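Local coordinates for protein TIR domain-containing adapter molecule 1 (Homo sapiens, PDB 4BSX) that acts as an adapter in Toll-like receptor signalling that leads to interferon-beta induction, here represented by its helical N-terminal domain, at residues A[9-21]-A[99-112]. The protein carries 2 engineered substitutions. Sequence-based numbering, arbitrary orientation.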
ATOM      1  N   PRO A   9      -4.594   9.762  -5.671  1.00 33.55           N
ATOM      2  CA  PRO A   9      -4.186   8.447  -5.140  1.00 23.53           C
ATOM      3  C   PRO A   9      -3.565   8.571  -3.760  1.00 19.50           C
ATOM      4  O   PRO A   9      -2.653   9.372  -3.540  1.00 21.09           O
ATOM      5  CB  PRO A   9      -3.146   7.948  -6.152  1.00 24.81           C
ATOM      6  CG  PRO A   9      -3.189   8.926  -7.283  1.00 32.67           C
ATOM      7  CD  PRO A   9      -3.686  10.203  -6.738  1.00 38.13           C
ATOM      8  N   SER A  10      -4.069   7.801  -2.813  1.00 20.09           N
ATOM      9  CA  SER A  10      -3.699   8.037  -1.426  1.00 19.71           C
ATOM     10  C   SER A  10      -4.053   6.852  -0.584  1.00 16.58           C
ATOM     11  O   SER A  10      -4.788   5.940  -1.032  1.00 15.82           O
ATOM     12  CB  SER A  10      -4.404   9.297  -0.879  1.00 21.16           C
ATOM     13  OG  SER A  10      -5.789   9.087  -0.740  1.00 13.21           O
ATOM     14  N   LEU A  11      -3.522   6.848   0.637  1.00  8.96           N
ATOM     15  CA  LEU A  11      -3.800   5.760   1.543  1.00 12.53           C
ATOM     16  C   LEU A  11      -5.302   5.707   1.790  1.00 15.25           C
ATOM     17  O   LEU A  11      -5.895   4.675   1.574  1.00 19.86           O
ATOM     18  CB  LEU A  11      -3.024   5.909   2.848  1.00 14.55           C
ATOM     19  CG  LEU A  11      -1.962   4.858   3.093  1.00 16.83           C
ATOM     20  CD1 LEU A  11      -1.419   5.018   4.490  1.00  9.73           C
ATOM     21  CD2 LEU A  11      -2.469   3.404   2.850  1.00 17.77           C
ATOM     22  N   PRO A  12      -5.921   6.831   2.218  1.00 22.56           N
ATOM     23  CA  PRO A  12      -7.378   6.789   2.470  1.00 15.11           C
ATOM     24  C   PRO A  12      -8.198   6.401   1.233  1.00 13.67           C
ATOM     25  O   PRO A  12      -9.215   5.726   1.356  1.00 12.44           O
ATOM     26  CB  PRO A  12      -7.724   8.242   2.895  1.00 13.00           C
ATOM     27  CG  PRO A  12      -6.437   8.872   3.312  1.00 17.02           C
ATOM     28  CD  PRO A  12      -5.333   8.159   2.531  1.00 18.18           C
ATOM     29  N   SER A  13      -7.779   6.840   0.053  1.00 12.38           N
ATOM     30  CA  SER A  13      -8.511   6.483  -1.164  1.00 19.25           C
ATOM     31  C   SER A  13      -8.376   4.999  -1.507  1.00 19.22           C
ATOM     32  O   SER A  13      -9.302   4.425  -2.014  1.00 11.21           O
ATOM     33  CB  SER A  13      -8.088   7.309  -2.372  1.00 15.23           C
ATOM     34  OG  SER A  13      -8.645   8.604  -2.302  1.00 18.20           O
ATOM     35  N   ALA A  14      -7.212   4.409  -1.243  1.00 22.08           N
ATOM     36  CA  ALA A  14      -7.026   2.985  -1.432  1.00 15.32           C
ATOM     37  C   ALA A  14      -7.952   2.237  -0.480  1.00 17.95           C
ATOM     38  O   ALA A  14      -8.564   1.248  -0.862  1.00 19.44           O
ATOM     39  CB  ALA A  14      -5.575   2.578  -1.190  1.00 12.47           C
ATOM     40  N   PHE A  15      -8.065   2.687   0.760  1.00 16.97           N
ATOM     41  CA  PHE A  15      -9.028   2.054   1.688  1.00 17.92           C
ATOM     42  C   PHE A  15     -10.506   2.166   1.138  1.00 17.00           C
ATOM     43  O   PHE A  15     -11.364   1.245   1.278  1.00 13.35           O
ATOM     44  CB  PHE A  15      -8.910   2.694   3.070  1.00 18.66           C
ATOM     45  CG  PHE A  15      -7.878   2.062   4.004  1.00 15.70           C
ATOM     46  CD1 PHE A  15      -8.102   0.824   4.591  1.00  9.31           C
ATOM     47  CD2 PHE A  15      -6.737   2.760   4.364  1.00 11.81           C
ATOM     48  CE1 PHE A  15      -7.176   0.282   5.494  1.00 10.86           C
ATOM     49  CE2 PHE A  15      -5.799   2.216   5.262  1.00 17.21           C
ATOM     50  CZ  PHE A  15      -6.027   0.985   5.830  1.00 10.24           C
ATOM     51  N   ASP A  16     -10.816   3.290   0.498  1.00 14.14           N
ATOM     52  CA  ASP A  16     -12.159   3.490  -0.051  1.00 14.22           C
ATOM     53  C   ASP A  16     -12.437   2.550  -1.214  1.00 13.28           C
ATOM     54  O   ASP A  16     -13.545   2.054  -1.396  1.00 13.19           O
ATOM     55  CB  ASP A  16     -12.374   4.940  -0.484  1.00 19.81           C
ATOM     56  CG  ASP A  16     -12.518   5.900   0.718  1.00 26.32           C
ATOM     57  OD1 ASP A  16     -13.038   5.466   1.762  1.00 20.26           O
ATOM     58  OD2 ASP A  16     -12.095   7.068   0.623  1.00 24.06           O
ATOM     59  N   ILE A  17     -11.414   2.330  -2.016  1.00 17.51           N
ATOM     60  CA  ILE A  17     -11.496   1.409  -3.138  1.00 15.91           C
ATOM     61  C   ILE A  17     -11.805  -0.011  -2.675  1.00 14.93           C
ATOM     62  O   ILE A  17     -12.644  -0.681  -3.268  1.00 16.90           O
ATOM     63  CB  ILE A  17     -10.226   1.439  -3.923  1.00 15.68           C
ATOM     64  CG1 ILE A  17     -10.156   2.762  -4.692  1.00 20.51           C
ATOM     65  CG2 ILE A  17     -10.196   0.287  -4.926  1.00 16.24           C
ATOM     66  CD1 ILE A  17      -8.792   3.084  -5.232  1.00 22.73           C
ATOM     67  N   LEU A  18     -11.110  -0.445  -1.624  1.00 13.35           N
ATOM     68  CA  LEU A  18     -11.403  -1.686  -0.924  1.00  9.93           C
ATOM     69  C   LEU A  18     -12.843  -1.698  -0.401  1.00 17.18           C
ATOM     70  O   LEU A  18     -13.604  -2.656  -0.638  1.00 18.12           O
ATOM     71  CB  LEU A  18     -10.385  -1.876   0.213  1.00  8.11           C
ATOM     72  CG  LEU A  18      -8.932  -2.186  -0.244  1.00 12.21           C
ATOM     73  CD1 LEU A  18      -8.025  -2.530   0.921  1.00  9.68           C
ATOM     74  CD2 LEU A  18      -8.855  -3.324  -1.251  1.00 10.86           C
ATOM     75  N   GLY A  19     -13.239  -0.636   0.295  1.00 20.30           N
ATOM     76  CA  GLY A  19     -14.602  -0.537   0.779  1.00 15.39           C
ATOM     77  C   GLY A  19     -15.593  -0.755  -0.352  1.00 27.32           C
ATOM     78  O   GLY A  19     -16.575  -1.509  -0.197  1.00 46.99           O
ATOM     79  N   ALA A  20     -15.336  -0.130  -1.502  1.00 18.54           N
ATOM     80  CA  ALA A  20     -16.291  -0.196  -2.617  1.00 25.61           C
ATOM     81  C   ALA A  20     -16.298  -1.523  -3.395  1.00 18.54           C
ATOM     82  O   ALA A  20     -17.101  -1.674  -4.332  1.00  8.26           O
ATOM     83  CB  ALA A  20     -16.043   0.941  -3.601  1.00 15.61           C
ATOM     84  N   ALA A  21     -15.400  -2.454  -3.063  1.00 15.70           N
ATOM     85  CA  ALA A  21     -15.249  -3.650  -3.917  1.00 22.31           C
ATOM     86  C   ALA A  21     -16.309  -4.732  -3.630  1.00 12.81           C
ATOM     87  O   ALA A  21     -16.545  -5.595  -4.466  1.00 19.16           O
ATOM     88  CB  ALA A  21     -13.861  -4.239  -3.800  1.00 19.05           C
ATOM     89  N   VAL A  99       2.189   3.647  -1.598  1.00 18.03           N
ATOM     90  CA  VAL A  99       0.911   3.924  -2.243  1.00 14.00           C
ATOM     91  C   VAL A  99       0.937   3.488  -3.724  1.00  9.86           C
ATOM     92  O   VAL A  99       0.010   2.807  -4.170  1.00 10.99           O
ATOM     93  CB  VAL A  99       0.450   5.386  -2.014  1.00 10.63           C
ATOM     94  CG1 VAL A  99      -0.677   5.785  -2.976  1.00 14.58           C
ATOM     95  CG2 VAL A  99      -0.007   5.576  -0.559  1.00 11.87           C
ATOM     96  N   ALA A 100       1.973   3.856  -4.480  1.00 11.18           N
ATOM     97  CA  ALA A 100       2.153   3.329  -5.857  1.00 15.95           C
ATOM     98  C   ALA A 100       2.031   1.766  -5.973  1.00 15.23           C
ATOM     99  O   ALA A 100       1.383   1.224  -6.877  1.00 10.46           O
ATOM    100  CB  ALA A 100       3.518   3.780  -6.395  1.00 12.28           C
ATOM    101  N   ARG A 101       2.683   1.065  -5.047  1.00 10.48           N
ATOM    102  CA  ARG A 101       2.691  -0.373  -5.022  1.00  7.74           C
ATOM    103  C   ARG A 101       1.242  -0.927  -4.753  1.00 12.08           C
ATOM    104  O   ARG A 101       0.722  -1.816  -5.457  1.00  6.37           O
ATOM    105  CB  ARG A 101       3.697  -0.804  -3.969  1.00  8.73           C
ATOM    106  CG  ARG A 101       5.130  -0.819  -4.502  1.00 14.68           C
ATOM    107  CD  ARG A 101       6.194  -1.273  -3.481  1.00 12.53           C
ATOM    108  NE  ARG A 101       7.507  -1.323  -4.141  1.00 10.71           N
ATOM    109  CZ  ARG A 101       8.643  -1.690  -3.553  1.00 13.09           C
ATOM    110  NH1 ARG A 101       8.642  -2.053  -2.278  1.00  8.36           N
ATOM    111  NH2 ARG A 101       9.790  -1.692  -4.246  1.00 14.55           N
ATOM    112  N   LEU A 102       0.597  -0.363  -3.744  1.00 12.37           N
ATOM    113  CA  LEU A 102      -0.785  -0.621  -3.468  1.00  6.54           C
ATOM    114  C   LEU A 102      -1.668  -0.368  -4.694  1.00  9.52           C
ATOM    115  O   LEU A 102      -2.491  -1.198  -5.048  1.00  9.08           O
ATOM    116  CB  LEU A 102      -1.239   0.209  -2.282  1.00 13.38           C
ATOM    117  CG  LEU A 102      -0.586  -0.151  -0.941  1.00 17.31           C
ATOM    118  CD1 LEU A 102      -1.200   0.740   0.124  1.00 14.43           C
ATOM    119  CD2 LEU A 102      -0.730  -1.643  -0.577  1.00 16.80           C
ATOM    120  N   TYR A 103      -1.488   0.754  -5.368  1.00  9.91           N
ATOM    121  CA  TYR A 103      -2.347   1.038  -6.496  1.00  8.91           C
ATOM    122  C   TYR A 103      -2.060   0.125  -7.648  1.00 16.73           C
ATOM    123  O   TYR A 103      -2.953  -0.138  -8.483  1.00 17.08           O
ATOM    124  CB  TYR A 103      -2.274   2.485  -6.915  1.00 11.96           C
ATOM    125  CG  TYR A 103      -3.351   3.321  -6.238  1.00 12.66           C
ATOM    126  CD1 TYR A 103      -3.225   3.675  -4.912  1.00 10.02           C
ATOM    127  CD2 TYR A 103      -4.492   3.706  -6.908  1.00 17.77           C
ATOM    128  CE1 TYR A 103      -4.165   4.405  -4.279  1.00 14.81           C
ATOM    129  CE2 TYR A 103      -5.465   4.456  -6.265  1.00 13.33           C
ATOM    130  CZ  TYR A 103      -5.290   4.801  -4.948  1.00 14.22           C
ATOM    131  OH  TYR A 103      -6.224   5.549  -4.266  1.00 21.07           O
ATOM    132  N   HIS A 104      -0.826  -0.380  -7.710  1.00 10.39           N
ATOM    133  CA  HIS A 104      -0.534  -1.313  -8.750  1.00 15.75           C
ATOM    134  C   HIS A 104      -1.383  -2.589  -8.567  1.00 18.26           C
ATOM    135  O   HIS A 104      -1.993  -3.061  -9.513  1.00 14.51           O
ATOM    136  CB  HIS A 104       0.937  -1.661  -8.772  1.00 18.79           C
ATOM    137  CG  HIS A 104       1.229  -2.842  -9.613  1.00 11.56           C
ATOM    138  ND1 HIS A 104       1.027  -2.840 -10.978  1.00 25.23           N
ATOM    139  CD2 HIS A 104       1.660  -4.084  -9.290  1.00 26.38           C
ATOM    140  CE1 HIS A 104       1.358  -4.023 -11.465  1.00 22.26           C
ATOM    141  NE2 HIS A 104       1.740  -4.799 -10.462  1.00 19.28           N
ATOM    142  N   LEU A 105      -1.399  -3.137  -7.352  1.00 16.23           N
ATOM    143  CA  LEU A 105      -2.200  -4.320  -7.040  1.00 19.21           C
ATOM    144  C   LEU A 105      -3.681  -4.025  -7.262  1.00 17.66           C
ATOM    145  O   LEU A 105      -4.395  -4.843  -7.878  1.00 17.88           O
ATOM    146  CB  LEU A 105      -1.937  -4.841  -5.607  1.00 13.67           C
ATOM    147  CG  LEU A 105      -0.430  -5.069  -5.331  1.00 17.04           C
ATOM    148  CD1 LEU A 105      -0.086  -5.391  -3.842  1.00 18.01           C
ATOM    149  CD2 LEU A 105       0.106  -6.121  -6.239  1.00 11.03           C
ATOM    150  N   LEU A 106      -4.150  -2.866  -6.802  1.00 13.63           N
ATOM    151  CA  LEU A 106      -5.559  -2.544  -6.982  1.00 14.21           C
ATOM    152  C   LEU A 106      -5.965  -2.520  -8.478  1.00 24.38           C
ATOM    153  O   LEU A 106      -7.025  -3.053  -8.854  1.00 22.61           O
ATOM    154  CB  LEU A 106      -5.902  -1.235  -6.304  1.00 19.91           C
ATOM    155  CG  LEU A 106      -5.819  -1.216  -4.779  1.00 15.41           C
ATOM    156  CD1 LEU A 106      -6.064   0.202  -4.291  1.00 15.49           C
ATOM    157  CD2 LEU A 106      -6.812  -2.175  -4.164  1.00 13.77           C
ATOM    158  N   ALA A 107      -5.130  -1.916  -9.330  1.00 20.54           N
ATOM    159  CA  ALA A 107      -5.419  -1.877 -10.768  1.00 17.47           C
ATOM    160  C   ALA A 107      -5.350  -3.245 -11.446  1.00 17.47           C
ATOM    161  O   ALA A 107      -6.101  -3.509 -12.389  1.00 17.34           O
ATOM    162  CB  ALA A 107      -4.480  -0.930 -11.465  1.00 19.36           C
ATOM    163  N   GLU A 108      -4.449  -4.104 -10.973  1.00 17.33           N
ATOM    164  CA  GLU A 108      -4.322  -5.476 -11.476  1.00 23.71           C
ATOM    165  C   GLU A 108      -5.544  -6.325 -11.097  1.00 18.51           C
ATOM    166  O   GLU A 108      -5.902  -7.243 -11.791  1.00 22.23           O
ATOM    167  CB  GLU A 108      -3.060  -6.143 -10.910  1.00 22.54           C
ATOM    168  CG  GLU A 108      -1.750  -5.577 -11.449  1.00 29.24           C
ATOM    169  CD  GLU A 108      -1.374  -6.204 -12.766  1.00 38.81           C
ATOM    170  OE1 GLU A 108      -0.956  -7.390 -12.741  1.00 40.88           O
ATOM    171  OE2 GLU A 108      -1.524  -5.529 -13.822  1.00 32.70           O
ATOM    172  N   GLU A 109      -6.161  -6.022  -9.973  1.00 17.28           N
ATOM    173  CA  GLU A 109      -7.357  -6.713  -9.564  1.00 18.60           C
ATOM    174  C   GLU A 109      -8.549  -6.055 -10.213  1.00 18.08           C
ATOM    175  O   GLU A 109      -9.688  -6.455  -9.988  1.00 16.45           O
ATOM    176  CB  GLU A 109      -7.507  -6.686  -8.038  1.00 15.91           C
ATOM    177  CG  GLU A 109      -6.450  -7.561  -7.308  1.00 20.99           C
ATOM    178  CD  GLU A 109      -6.484  -9.030  -7.726  1.00 15.88           C
ATOM    179  OE1 GLU A 109      -7.501  -9.499  -8.281  1.00 29.76           O
ATOM    180  OE2 GLU A 109      -5.491  -9.734  -7.527  1.00 26.68           O
ATOM    181  N   LYS A 110      -8.280  -5.016 -10.998  1.00 18.38           N
ATOM    182  CA  LYS A 110      -9.331  -4.264 -11.674  1.00 14.24           C
ATOM    183  C   LYS A 110     -10.278  -3.589 -10.707  1.00 18.64           C
ATOM    184  O   LYS A 110     -11.438  -3.373 -11.050  1.00 24.61           O
ATOM    185  CB  LYS A 110     -10.091  -5.193 -12.631  1.00 20.72           C
ATOM    186  CG  LYS A 110      -9.191  -5.789 -13.690  1.00 19.02           C
ATOM    187  CD  LYS A 110      -9.785  -6.997 -14.382  1.00 33.81           C
ATOM    188  CE  LYS A 110      -8.899  -7.457 -15.547  1.00 43.38           C
ATOM    189  NZ  LYS A 110      -7.488  -7.787 -15.122  1.00 53.04           N
ATOM    190  N   LEU A 111      -9.784  -3.211  -9.521  1.00 15.02           N
ATOM    191  CA  LEU A 111     -10.594  -2.478  -8.558  1.00 14.23           C
ATOM    192  C   LEU A 111     -10.510  -0.973  -8.748  1.00 17.76           C
ATOM    193  O   LEU A 111     -11.240  -0.217  -8.076  1.00 22.90           O
ATOM    194  CB  LEU A 111     -10.183  -2.832  -7.136  1.00 20.59           C
ATOM    195  CG  LEU A 111     -10.215  -4.312  -6.761  1.00 21.24           C
ATOM    196  CD1 LEU A 111     -10.041  -4.473  -5.265  1.00 17.25           C
ATOM    197  CD2 LEU A 111     -11.501  -4.995  -7.216  1.00 21.29           C
ATOM    198  N   CYS A 112      -9.599  -0.553  -9.628  1.00 16.66           N
ATOM    199  CA  CYS A 112      -9.426   0.857 -10.015  1.00 25.04           C
ATOM    200  C   CYS A 112      -8.702   0.983 -11.372  1.00 18.46           C
ATOM    201  O   CYS A 112      -8.048   0.058 -11.824  1.00 23.41           O
ATOM    202  CB  CYS A 112      -8.643   1.623  -8.951  1.00 21.63           C
ATOM    203  SG  CYS A 112      -6.883   1.373  -9.092  1.00 22.81           S
TER
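With chi1 at -93°, well off the usual staggered value, Tyr103 reaches across to the start of helix 11-19, while Ile17, its CG1 anti to the carbonyl carbon, extends CD1 back to meet the ring obliquely at CE2, 3.7 Å away. Pro9 lays CB over one face of the phenol in a CH-pi contact, 4.1 Å from the ring centroid; a rigid proline suits this place because its ring carbons offer C-H groups to the aromatic surface. The hydroxyl accepts a weak but fairly straight hydrogen bond from Ser10 N (3.4 Å to Tyr103 OH, 163° at the hydrogen), so tyrosine serves both as apolar filler and as polar partner. Ser10 is the N-cap: serine's short hydroxyl can accept from a first-turn backbone N-H, here Ser13 N, 3.1 Å from Ser10 OG. Helix 11-19 and the 99-108 part of its partner run nearly parallel, at 19°, with axes 10.4 Å apart, in the all-helical N-terminal domain of TRIF, which resembles IFIT proteins. A phenylalanine at Tyr103 lacks the hydroxyl and would probably leave Ser10 N without this acceptor. Ala14 fits its lone methyl between the Tyr103 ring and Leu106, where a larger side chain would meet both. Farther along, the branched ends of Leu18 and Leu106 interlock in the buried interior, crossing at about a right angle, CD2 to CD2 at 3.7 Å. Isoleucine's two branches reach two partners, Ile17 CG2 lying 3.8 Å from Leu111 CB. Leu111 follows the Schellman turn at Lys110, which ends helix 96-108, and also touches Lys25 and Leu29 of helix 23-33.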